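Putative O-GlcNAcase nagJ (Clostridium perfringens, PDB 6PV5) probably acts as a family 84 hexosaminidase that removes N-acetylhexosamine residues from glycans, its catalytic barrel being contained in this part of the longer protein. Local coordinates at residues A[261-266]-A[300-305]; A[304-309]-A[338-343]; A[312-317]-A[358-363]. All blocks are in the same frame, centred on the assembly; numbering follows the deposited sequence. Where two conformers were deposited one is given.

Interaction 1 of 3, residues A[261-266]-A[300-305]; sequences VFAISP and AILWDD
P266 meets both I301 and W303 with two neighbouring ring carbons, CD and CG, crossing each side chain at about a right angle. Its CD comes within 3.9 Å of I301 CG2, while its CG reaches W303 CZ3 at 4.0 Å, an oblique approach to the indole. Because CG2 of I301 is anti to the backbone N (chi1 measured to CG1 is -52°), it leans along the chain and also lies over one face of the W303 ring, offset toward the rim. I301 has a second conformer, so its contact with P266 and its place over the indole are less certain.

The other face of the strand pair is lined by V261, A263 and A300, with L302 beside them. A300 CB is 4.1 Å from V261 CG1 and also touches A263 CB, and A263 CB in turn is 3.9 Å from L302 CD2. L302 presents its flank to the serine as well, with CB 3.7 Å from S265 OG. That hydroxyl lies 2.6 Å from the oxygen of a water, which donates to D304 OD1 at 2.7 Å, so the two segments are joined by a water bridge between S265 and D304.

The backbones show a regular parallel pairing. A300 bonds on either side of A263, its N donating to F262 O and its O accepting from I264 N; the straightest bond is L302 N to I264 O, at 168°. The local strand axes run 28° apart, in keeping with the twist of a barrel wall.

These are the third and fourth strands of the (beta/alpha)8 barrel, joined by helix 274-294 in a beta-alpha-beta crossover. L284 of that helix packs on both I264 and I301, helix 311-326 reaches I301 and W303 through L318, and strand 336-338 continues the sheet beside A300 and L302.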
loop_
_atom_site.group_PDB
_atom_site.type_symbol
_atom_site.label_atom_id
_atom_site.label_comp_id
_atom_site.label_asym_id
_atom_site.label_seq_id
_atom_site.Cartn_x
_atom_site.Cartn_y
_atom_site.Cartn_z
ATOM N N VAL A 261 -0.348 -10.355 -11.616
ATOM C CA VAL A 261 -0.017 -11.674 -11.099
ATOM C C VAL A 261 -1.311 -12.456 -10.907
ATOM O O VAL A 261 -2.173 -12.056 -10.126
ATOM C CB VAL A 261 0.798 -11.580 -9.790
ATOM C CG1 VAL A 261 1.224 -12.953 -9.298
ATOM C CG2 VAL A 261 2.006 -10.665 -9.938
ATOM N N PHE A 262 -1.444 -13.585 -11.600
ATOM C CA PHE A 262 -2.621 -14.409 -11.399
ATOM C C PHE A 262 -2.341 -15.481 -10.354
ATOM O O PHE A 262 -1.408 -16.278 -10.508
ATOM C CB PHE A 262 -3.082 -15.055 -12.711
ATOM C CG PHE A 262 -4.428 -15.722 -12.575
ATOM C CD1 PHE A 262 -5.592 -15.039 -12.911
ATOM C CD2 PHE A 262 -4.541 -16.989 -12.045
ATOM C CE1 PHE A 262 -6.838 -15.626 -12.759
ATOM C CE2 PHE A 262 -5.790 -17.585 -11.914
ATOM C CZ PHE A 262 -6.938 -16.898 -12.256
ATOM N N ALA A 263 -3.204 -15.538 -9.329
ATOM C CA ALA A 263 -3.043 -16.474 -8.231
ATOM C C ALA A 263 -4.012 -17.637 -8.391
ATOM O O ALA A 263 -5.191 -17.427 -8.672
ATOM C CB ALA A 263 -3.240 -15.779 -6.894
ATOM N N ILE A 264 -3.501 -18.852 -8.148
ATOM C CA ILE A 264 -4.255 -20.094 -8.199
ATOM C C ILE A 264 -4.202 -20.748 -6.818
ATOM O O ILE A 264 -3.122 -20.886 -6.251
ATOM C CB ILE A 264 -3.642 -21.032 -9.264
ATOM C CG1 ILE A 264 -3.505 -20.331 -10.615
ATOM C CG2 ILE A 264 -4.473 -22.297 -9.388
ATOM C CD1 ILE A 264 -2.653 -21.072 -11.617
ATOM N N SER A 265 -5.364 -21.174 -6.298
ATOM C CA SER A 265 -5.442 -21.864 -5.021
ATOM C C SER A 265 -6.055 -23.238 -5.230
ATOM O O SER A 265 -7.244 -23.420 -4.996
ATOM C CB SER A 265 -6.231 -21.100 -3.968
ATOM O OG SER A 265 -5.777 -19.766 -3.864
ATOM N N PRO A 266 -5.261 -24.239 -5.663
ATOM C CA PRO A 266 -5.806 -25.555 -6.008
ATOM C C PRO A 266 -5.959 -26.465 -4.799
ATOM O O PRO A 266 -6.479 -27.576 -4.910
ATOM C CB PRO A 266 -4.683 -26.140 -6.873
ATOM C CG PRO A 266 -3.417 -25.538 -6.306
ATOM C CD PRO A 266 -3.809 -24.124 -5.908
ATOM N N ALA A 300 1.143 -17.196 -9.391
ATOM C CA ALA A 300 1.367 -17.560 -8.006
ATOM C C ALA A 300 0.510 -18.774 -7.735
ATOM O O ALA A 300 -0.610 -18.857 -8.231
ATOM C CB ALA A 300 1.006 -16.404 -7.088
ATOM N N ILE A 301 1.076 -19.730 -7.002
ATOM C CA ILE A 301 0.289 -20.847 -6.518
ATOM C C ILE A 301 0.299 -20.774 -4.993
ATOM O O ILE A 301 1.367 -20.775 -4.379
ATOM C CB ILE A 301 0.840 -22.193 -7.035
ATOM C CG1 ILE A 301 1.031 -22.202 -8.555
ATOM C CG2 ILE A 301 -0.043 -23.336 -6.564
ATOM C CD1 ILE A 301 1.553 -23.514 -9.102
ATOM N N LEU A 302 -0.900 -20.734 -4.406
ATOM C CA LEU A 302 -1.073 -20.465 -2.982
ATOM C C LEU A 302 -1.473 -21.755 -2.271
ATOM O O LEU A 302 -2.324 -22.477 -2.780
ATOM C CB LEU A 302 -2.192 -19.419 -2.869
ATOM C CG LEU A 302 -1.810 -17.930 -2.879
ATOM C CD1 LEU A 302 -0.614 -17.558 -3.743
ATOM C CD2 LEU A 302 -2.996 -17.026 -3.182
ATOM N N TRP A 303 -0.875 -22.038 -1.096
ATOM C CA TRP A 303 -1.385 -23.107 -0.239
ATOM C C TRP A 303 -1.930 -22.573 1.088
ATOM O O TRP A 303 -2.128 -23.336 2.026
ATOM C CB TRP A 303 -0.320 -24.183 0.011
ATOM C CG TRP A 303 0.365 -24.657 -1.238
ATOM C CD1 TRP A 303 1.561 -24.221 -1.731
ATOM C CD2 TRP A 303 -0.133 -25.626 -2.177
ATOM N NE1 TRP A 303 1.853 -24.867 -2.901
ATOM C CE2 TRP A 303 0.838 -25.743 -3.195
ATOM C CE3 TRP A 303 -1.283 -26.427 -2.243
ATOM C CZ2 TRP A 303 0.688 -26.624 -4.268
ATOM C CZ3 TRP A 303 -1.441 -27.287 -3.312
ATOM C CH2 TRP A 303 -0.464 -27.377 -4.306
ATOM N N ASP A 304 -2.135 -21.260 1.198
ATOM C CA ASP A 304 -2.618 -20.714 2.458
ATOM C C ASP A 304 -4.028 -21.229 2.728
ATOM O O ASP A 304 -4.859 -21.310 1.824
ATOM C CB ASP A 304 -2.588 -19.182 2.493
ATOM C CG ASP A 304 -3.477 -18.509 1.457
ATOM O OD1 ASP A 304 -3.338 -18.832 0.264
ATOM O OD2 ASP A 304 -4.296 -17.653 1.848
ATOM N N ASP A 305 -4.283 -21.575 3.993
ATOM C CA ASP A 305 -5.636 -21.873 4.434
ATOM C C ASP A 305 -6.233 -23.033 3.621
ATOM O O ASP A 305 -7.261 -22.862 2.972
ATOM C CB ASP A 305 -6.521 -20.612 4.421
ATOM C CG ASP A 305 -5.989 -19.393 5.170
ATOM O OD1 ASP A 305 -5.641 -19.515 6.381
ATOM O OD2 ASP A 305 -5.963 -18.305 4.546
HETATM O O HOH W 1 -5.481 -19.255 -1.303
#

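Interaction 2 of 3, residues A[304-309]-A[338-343]; sequences DDIENR and VPVEYW. With EDO (1,2-ethanediol), chain F.
D305, the predicted proton donor, and Y342 meet in the predicted active site, where D305 OD1 lies 3.0 Å from Y342 OH in a probable hydrogen bond. The carboxylate approaches the phenol at the edge of the ring, near its plane, and the two flat groups stand almost perpendicular. D305 is poorly ordered, so its exact pose is uncertain. Y342 holds CG between its backbone N and carbonyl carbon (chi1 54°), which turns the ring to the aspartates: its CD1 is 3.9 Å from D304 CB. W343 CE3 sits over the centre of one face of that ring. D304 OD1 also rests 3.5 Å from V338 CG1.

A water takes the N-H of D305 and donates to V340 O at 2.7 Å, tying the two backbones together. Both segments are loops leaving the C-terminal ends of adjacent strands, 298-302 and 336-338, which is where a (beta/alpha)8 barrel keeps its active site.

Further along, V340 wedges its methyls into the first loop: CG2 against N308 O and I306 CG1, CG1 over one face of the R309 guanidinium, 3.6 Å from NH1. R309 NH2 then forms a salt bridge with E341 OE2 at 3.3 Å. The geometry is loose, for the oxygen uses its anti lone pair, sits 19° out of the guanidinium plane, and belongs to a carboxylate turned 55° from it. A 1,2-ethanediol, probably from the crystallisation liquor, donates from O1 to the same OE2 at 2.6 Å, while OE1 is hydrogen-bonded to T357.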
loop_
_atom_site.group_PDB
_atom_site.type_symbol
_atom_site.label_atom_id
_atom_site.label_comp_id
_atom_site.label_asym_id
_atom_site.label_seq_id
_atom_site.Cartn_x
_atom_site.Cartn_y
_atom_site.Cartn_z
ATOM N N ASP A 304 -2.135 -21.260 1.198
ATOM C CA ASP A 304 -2.618 -20.714 2.458
ATOM C C ASP A 304 -4.028 -21.229 2.728
ATOM O O ASP A 304 -4.859 -21.310 1.824
ATOM C CB ASP A 304 -2.588 -19.182 2.493
ATOM C CG ASP A 304 -3.477 -18.509 1.457
ATOM O OD1 ASP A 304 -3.338 -18.832 0.264
ATOM O OD2 ASP A 304 -4.296 -17.653 1.848
ATOM N N ASP A 305 -4.283 -21.575 3.993
ATOM C CA ASP A 305 -5.636 -21.873 4.434
ATOM C C ASP A 305 -6.233 -23.033 3.621
ATOM O O ASP A 305 -7.261 -22.862 2.972
ATOM C CB ASP A 305 -6.521 -20.612 4.421
ATOM C CG ASP A 305 -5.989 -19.393 5.170
ATOM O OD1 ASP A 305 -5.641 -19.515 6.381
ATOM O OD2 ASP A 305 -5.963 -18.305 4.546
ATOM N N ILE A 306 -5.588 -24.209 3.679
ATOM C CA ILE A 306 -6.169 -25.455 3.205
ATOM C C ILE A 306 -5.928 -26.576 4.218
ATOM O O ILE A 306 -5.441 -26.341 5.330
ATOM C CB ILE A 306 -5.633 -25.852 1.816
ATOM C CG1 ILE A 306 -4.104 -25.958 1.807
ATOM C CG2 ILE A 306 -6.168 -24.912 0.744
ATOM C CD1 ILE A 306 -3.554 -26.948 0.814
ATOM N N GLU A 307 -6.250 -27.804 3.775
ATOM C CA GLU A 307 -6.266 -29.003 4.598
ATOM C C GLU A 307 -4.928 -29.739 4.521
ATOM O O GLU A 307 -4.362 -30.097 5.553
ATOM C CB GLU A 307 -7.417 -29.923 4.179
ATOM N N ASN A 308 -4.437 -29.986 3.299
ATOM C CA ASN A 308 -3.262 -30.823 3.103
ATOM C C ASN A 308 -2.041 -30.244 3.833
ATOM O O ASN A 308 -1.741 -29.052 3.785
ATOM C CB ASN A 308 -3.065 -31.190 1.626
ATOM C CG ASN A 308 -1.648 -31.611 1.296
ATOM O OD1 ASN A 308 -0.896 -30.850 0.693
ATOM N ND2 ASN A 308 -1.263 -32.811 1.701
ATOM N N ARG A 309 -1.313 -31.125 4.515
ATOM C CA ARG A 309 -0.154 -30.696 5.270
ATOM C C ARG A 309 1.085 -31.395 4.723
ATOM O O ARG A 309 2.041 -31.622 5.457
ATOM C CB ARG A 309 -0.370 -31.030 6.746
ATOM C CG ARG A 309 0.377 -30.105 7.691
ATOM C CD ARG A 309 -0.441 -29.790 8.922
ATOM N NE ARG A 309 0.117 -28.576 9.495
ATOM C CZ ARG A 309 -0.502 -27.406 9.541
ATOM N NH1 ARG A 309 -1.727 -27.276 9.058
ATOM N NH2 ARG A 309 0.107 -26.368 10.087
ATOM N N VAL A 338 2.772 -19.206 -1.330
ATOM C CA VAL A 338 2.600 -18.984 0.098
ATOM C C VAL A 338 2.358 -20.342 0.747
ATOM O O VAL A 338 1.508 -21.111 0.304
ATOM C CB VAL A 338 1.484 -17.961 0.444
ATOM C CG1 VAL A 338 0.123 -18.423 -0.034
ATOM C CG2 VAL A 338 1.407 -17.702 1.947
ATOM N N PRO A 339 3.098 -20.666 1.831
ATOM C CA PRO A 339 2.996 -21.973 2.471
ATOM C C PRO A 339 1.736 -22.112 3.325
ATOM O O PRO A 339 1.041 -21.126 3.581
ATOM C CB PRO A 339 4.243 -22.070 3.367
ATOM C CG PRO A 339 4.991 -20.762 3.207
ATOM C CD PRO A 339 4.111 -19.805 2.442
ATOM N N VAL A 340 1.479 -23.345 3.777
ATOM C CA VAL A 340 0.456 -23.619 4.768
ATOM C C VAL A 340 0.832 -22.911 6.077
ATOM O O VAL A 340 -0.019 -22.270 6.681
ATOM C CB VAL A 340 0.246 -25.136 4.962
ATOM C CG1 VAL A 340 -0.621 -25.448 6.172
ATOM C CG2 VAL A 340 -0.320 -25.802 3.716
ATOM N N GLU A 341 2.105 -23.023 6.492
ATOM C CA GLU A 341 2.608 -22.377 7.697
ATOM C C GLU A 341 3.137 -20.998 7.315
ATOM O O GLU A 341 4.330 -20.822 7.091
ATOM C CB GLU A 341 3.634 -23.274 8.420
ATOM C CG GLU A 341 3.019 -24.532 9.023
ATOM C CD GLU A 341 3.916 -25.638 9.582
ATOM O OE1 GLU A 341 5.154 -25.616 9.370
ATOM O OE2 GLU A 341 3.363 -26.546 10.225
ATOM N N TYR A 342 2.240 -20.007 7.213
ATOM C CA TYR A 342 2.637 -18.787 6.534
ATOM C C TYR A 342 2.997 -17.689 7.521
ATOM O O TYR A 342 3.429 -16.631 7.085
ATOM C CB TYR A 342 1.600 -18.297 5.520
ATOM C CG TYR A 342 0.197 -18.114 6.043
ATOM C CD1 TYR A 342 -0.750 -19.116 5.909
ATOM C CD2 TYR A 342 -0.183 -16.933 6.672
ATOM C CE1 TYR A 342 -2.038 -18.967 6.403
ATOM C CE2 TYR A 342 -1.467 -16.763 7.155
ATOM C CZ TYR A 342 -2.391 -17.778 7.031
ATOM O OH TYR A 342 -3.641 -17.597 7.549
ATOM N N TRP A 343 2.819 -17.935 8.825
ATOM C CA TRP A 343 3.303 -16.980 9.815
ATOM C C TRP A 343 4.469 -17.581 10.604
ATOM O O TRP A 343 4.580 -18.792 10.750
ATOM C CB TRP A 343 2.152 -16.420 10.683
ATOM C CG TRP A 343 1.461 -17.400 11.580
ATOM C CD1 TRP A 343 1.703 -17.592 12.912
ATOM C CD2 TRP A 343 0.412 -18.321 11.235
ATOM N NE1 TRP A 343 0.898 -18.572 13.415
ATOM C CE2 TRP A 343 0.063 -19.008 12.417
ATOM C CE3 TRP A 343 -0.289 -18.616 10.057
ATOM C CZ2 TRP A 343 -0.932 -19.984 12.449
ATOM C CZ3 TRP A 343 -1.276 -19.580 10.092
ATOM C CH2 TRP A 343 -1.583 -20.266 11.268
HETATM C C1 EDO F . 3.757 -29.591 11.684
HETATM O O1 EDO F . 4.428 -28.903 10.666
HETATM C C2 EDO F . 2.724 -30.299 11.000
HETATM O O2 EDO F . 3.440 -31.041 10.043
HETATM O O HOH W 2 -2.655 -22.480 6.482
#

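Interaction 3 of 3, residues A[312-317]-A[358-363]; sequences VQQAEV and KEFAET
With chi1 at -173°, F360 swings its ring away from its own backbone N, out from helix 355-363, and brings CD1 to 3.9 Å from A315 CB. T363, one turn on, has OG1 beside its backbone N (chi1 -49°), which leaves the methyl CG2 opposite that N, against A315 CB and E316 CG. The methyl of A315 is therefore held between the phenyl ring and the threonine, with T363 CB 3.6 Å away. Q314 CB meets the F360 ring at its edge, near the ring plane, 4.1 Å from CE1.

At the start of the pair, V312 turns CG2 to the side of E359, where it touches CB and also OE1, the latter at 3.6 Å. A water accepts from V312 N at 3.0 Å and donates to E359 OE1 at 3.1 Å. It thus links an N-H in the first turn of helix 311-326 to the carboxylate.

The two helices run side by side in the same sense, their local axes inclined by 26°, as expected for neighbours on the outer layer of a (beta/alpha)8 barrel. Outside the pair, the F360 ring meets that of Y356 with the planes nearly parallel and touches Y395 of helix 385-395, while Q314 binds N308 through NE2 and Y356 through OE1.

Chemically, the direct contacts between the two segments are van der Waals, made largely by methyls, methylenes and one ring; a hydrogen bond from N319 ND2 to T363 O joins the helices just beyond them. T363 OG1 spends its proton on E359 O within its own helix, at 2.7 Å, and that carbonyl also accepts from T363 N. The E359 carboxylate reaches helix 311-326 through a water; lying near that helix's N-terminal end, its negative charge would probably be favoured by the helix dipole.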
loop_
_atom_site.group_PDB
_atom_site.type_symbol
_atom_site.label_atom_id
_atom_site.label_comp_id
_atom_site.label_asym_id
_atom_site.label_seq_id
_atom_site.Cartn_x
_atom_site.Cartn_y
_atom_site.Cartn_z
ATOM N N VAL A 312 6.211 -31.800 1.147
ATOM C CA VAL A 312 7.029 -32.342 0.066
ATOM C C VAL A 312 6.228 -32.271 -1.238
ATOM O O VAL A 312 6.693 -31.698 -2.214
ATOM C CB VAL A 312 7.570 -33.755 0.382
ATOM C CG1 VAL A 312 8.241 -34.409 -0.834
ATOM C CG2 VAL A 312 8.551 -33.724 1.550
ATOM N N GLN A 313 4.986 -32.764 -1.205
ATOM C CA GLN A 313 4.118 -32.837 -2.376
ATOM C C GLN A 313 3.784 -31.446 -2.906
ATOM O O GLN A 313 3.776 -31.237 -4.123
ATOM C CB GLN A 313 2.861 -33.654 -2.066
ATOM C CG GLN A 313 3.180 -35.117 -1.783
ATOM C CD GLN A 313 2.040 -35.962 -1.269
ATOM O OE1 GLN A 313 1.315 -35.591 -0.349
ATOM N NE2 GLN A 313 1.895 -37.143 -1.841
ATOM N N GLN A 314 3.540 -30.486 -1.998
ATOM C CA GLN A 314 3.220 -29.130 -2.433
ATOM C C GLN A 314 4.434 -28.487 -3.105
ATOM O O GLN A 314 4.303 -27.807 -4.122
ATOM C CB GLN A 314 2.702 -28.261 -1.278
ATOM C CG GLN A 314 1.398 -28.758 -0.657
ATOM C CD GLN A 314 1.027 -28.016 0.607
ATOM O OE1 GLN A 314 1.636 -27.011 0.976
ATOM N NE2 GLN A 314 -0.015 -28.489 1.271
ATOM N N ALA A 315 5.619 -28.675 -2.512
ATOM C CA ALA A 315 6.821 -28.085 -3.066
ATOM C C ALA A 315 7.124 -28.727 -4.419
ATOM O O ALA A 315 7.565 -28.043 -5.346
ATOM C CB ALA A 315 7.969 -28.240 -2.103
ATOM N N GLU A 316 6.867 -30.035 -4.522
ATOM C CA GLU A 316 7.141 -30.743 -5.766
ATOM C C GLU A 316 6.253 -30.236 -6.902
ATOM O O GLU A 316 6.765 -29.980 -7.994
ATOM C CB GLU A 316 7.097 -32.263 -5.583
ATOM C CG GLU A 316 8.341 -32.773 -4.883
ATOM C CD GLU A 316 8.332 -34.261 -4.587
ATOM O OE1 GLU A 316 7.284 -34.911 -4.840
ATOM O OE2 GLU A 316 9.381 -34.770 -4.106
ATOM N N VAL A 317 4.945 -30.063 -6.629
ATOM C CA VAL A 317 4.019 -29.484 -7.599
ATOM C C VAL A 317 4.578 -28.148 -8.070
ATOM O O VAL A 317 4.606 -27.895 -9.271
ATOM C CB VAL A 317 2.582 -29.347 -7.051
ATOM C CG1 VAL A 317 1.769 -28.295 -7.798
ATOM C CG2 VAL A 317 1.855 -30.682 -7.024
ATOM N N LYS A 358 9.930 -27.634 7.317
ATOM C CA LYS A 358 11.201 -28.285 7.060
ATOM C C LYS A 358 11.157 -28.908 5.662
ATOM O O LYS A 358 11.995 -28.620 4.832
ATOM C CB LYS A 358 11.493 -29.309 8.160
ATOM C CG LYS A 358 12.737 -30.156 7.953
ATOM C CD LYS A 358 13.007 -31.104 9.105
ATOM C CE LYS A 358 14.243 -31.951 8.881
ATOM N NZ LYS A 358 15.403 -31.117 8.479
ATOM N N GLU A 359 10.130 -29.708 5.413
ATOM C CA GLU A 359 9.959 -30.422 4.161
ATOM C C GLU A 359 9.664 -29.457 3.017
ATOM O O GLU A 359 10.253 -29.585 1.943
ATOM C CB GLU A 359 8.861 -31.468 4.342
ATOM C CG GLU A 359 9.206 -32.447 5.447
ATOM C CD GLU A 359 8.313 -33.666 5.514
ATOM O OE1 GLU A 359 7.242 -33.644 4.865
ATOM O OE2 GLU A 359 8.695 -34.635 6.221
ATOM N N PHE A 360 8.768 -28.483 3.253
ATOM C CA PHE A 360 8.435 -27.520 2.217
ATOM C C PHE A 360 9.681 -26.732 1.808
ATOM O O PHE A 360 9.986 -26.635 0.615
ATOM C CB PHE A 360 7.225 -26.652 2.599
ATOM C CG PHE A 360 6.720 -25.739 1.507
ATOM C CD1 PHE A 360 5.875 -26.210 0.508
ATOM C CD2 PHE A 360 7.093 -24.397 1.464
ATOM C CE1 PHE A 360 5.421 -25.356 -0.494
ATOM C CE2 PHE A 360 6.625 -23.542 0.472
ATOM C CZ PHE A 360 5.779 -24.025 -0.505
ATOM N N ALA A 361 10.403 -26.173 2.794
ATOM C CA ALA A 361 11.528 -25.299 2.504
ATOM C C ALA A 361 12.700 -26.071 1.880
ATOM O O ALA A 361 13.374 -25.563 0.987
ATOM C CB ALA A 361 11.963 -24.571 3.755
ATOM N N GLU A 362 12.958 -27.281 2.378
ATOM C CA GLU A 362 14.087 -28.080 1.918
ATOM C C GLU A 362 13.858 -28.510 0.473
ATOM O O GLU A 362 14.793 -28.496 -0.310
ATOM C CB GLU A 362 14.277 -29.307 2.812
ATOM N N THR A 363 12.609 -28.857 0.122
ATOM C CA THR A 363 12.284 -29.318 -1.220
ATOM C C THR A 363 12.235 -28.187 -2.250
ATOM O O THR A 363 12.551 -28.421 -3.409
ATOM C CB THR A 363 10.950 -30.066 -1.235
ATOM O OG1 THR A 363 11.037 -31.003 -0.174
ATOM C CG2 THR A 363 10.651 -30.779 -2.533
HETATM O O HOH W 3 5.190 -34.238 2.660
#

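Overall arrangement
From the N terminus, interaction 1 closes first: strand 259-264 runs into helix 274-294 and returns as strand 298-302, completing one beta-alpha-beta unit. Interaction 2 begins on that same exit, sharing D304 and D305, and joins it to the loop after strand 336-338. Interaction 3 opens on helix 311-326, inside the span closed by interaction 2, and ends on helix 355-363 beyond it, so these two cross, whereas interactions 1 and 3 follow in series. W303 packs on Q314 and F360, and P339 packs on F360, so the central strands, the predicted active-site loops and the outer helices form one continuous sector of the barrel.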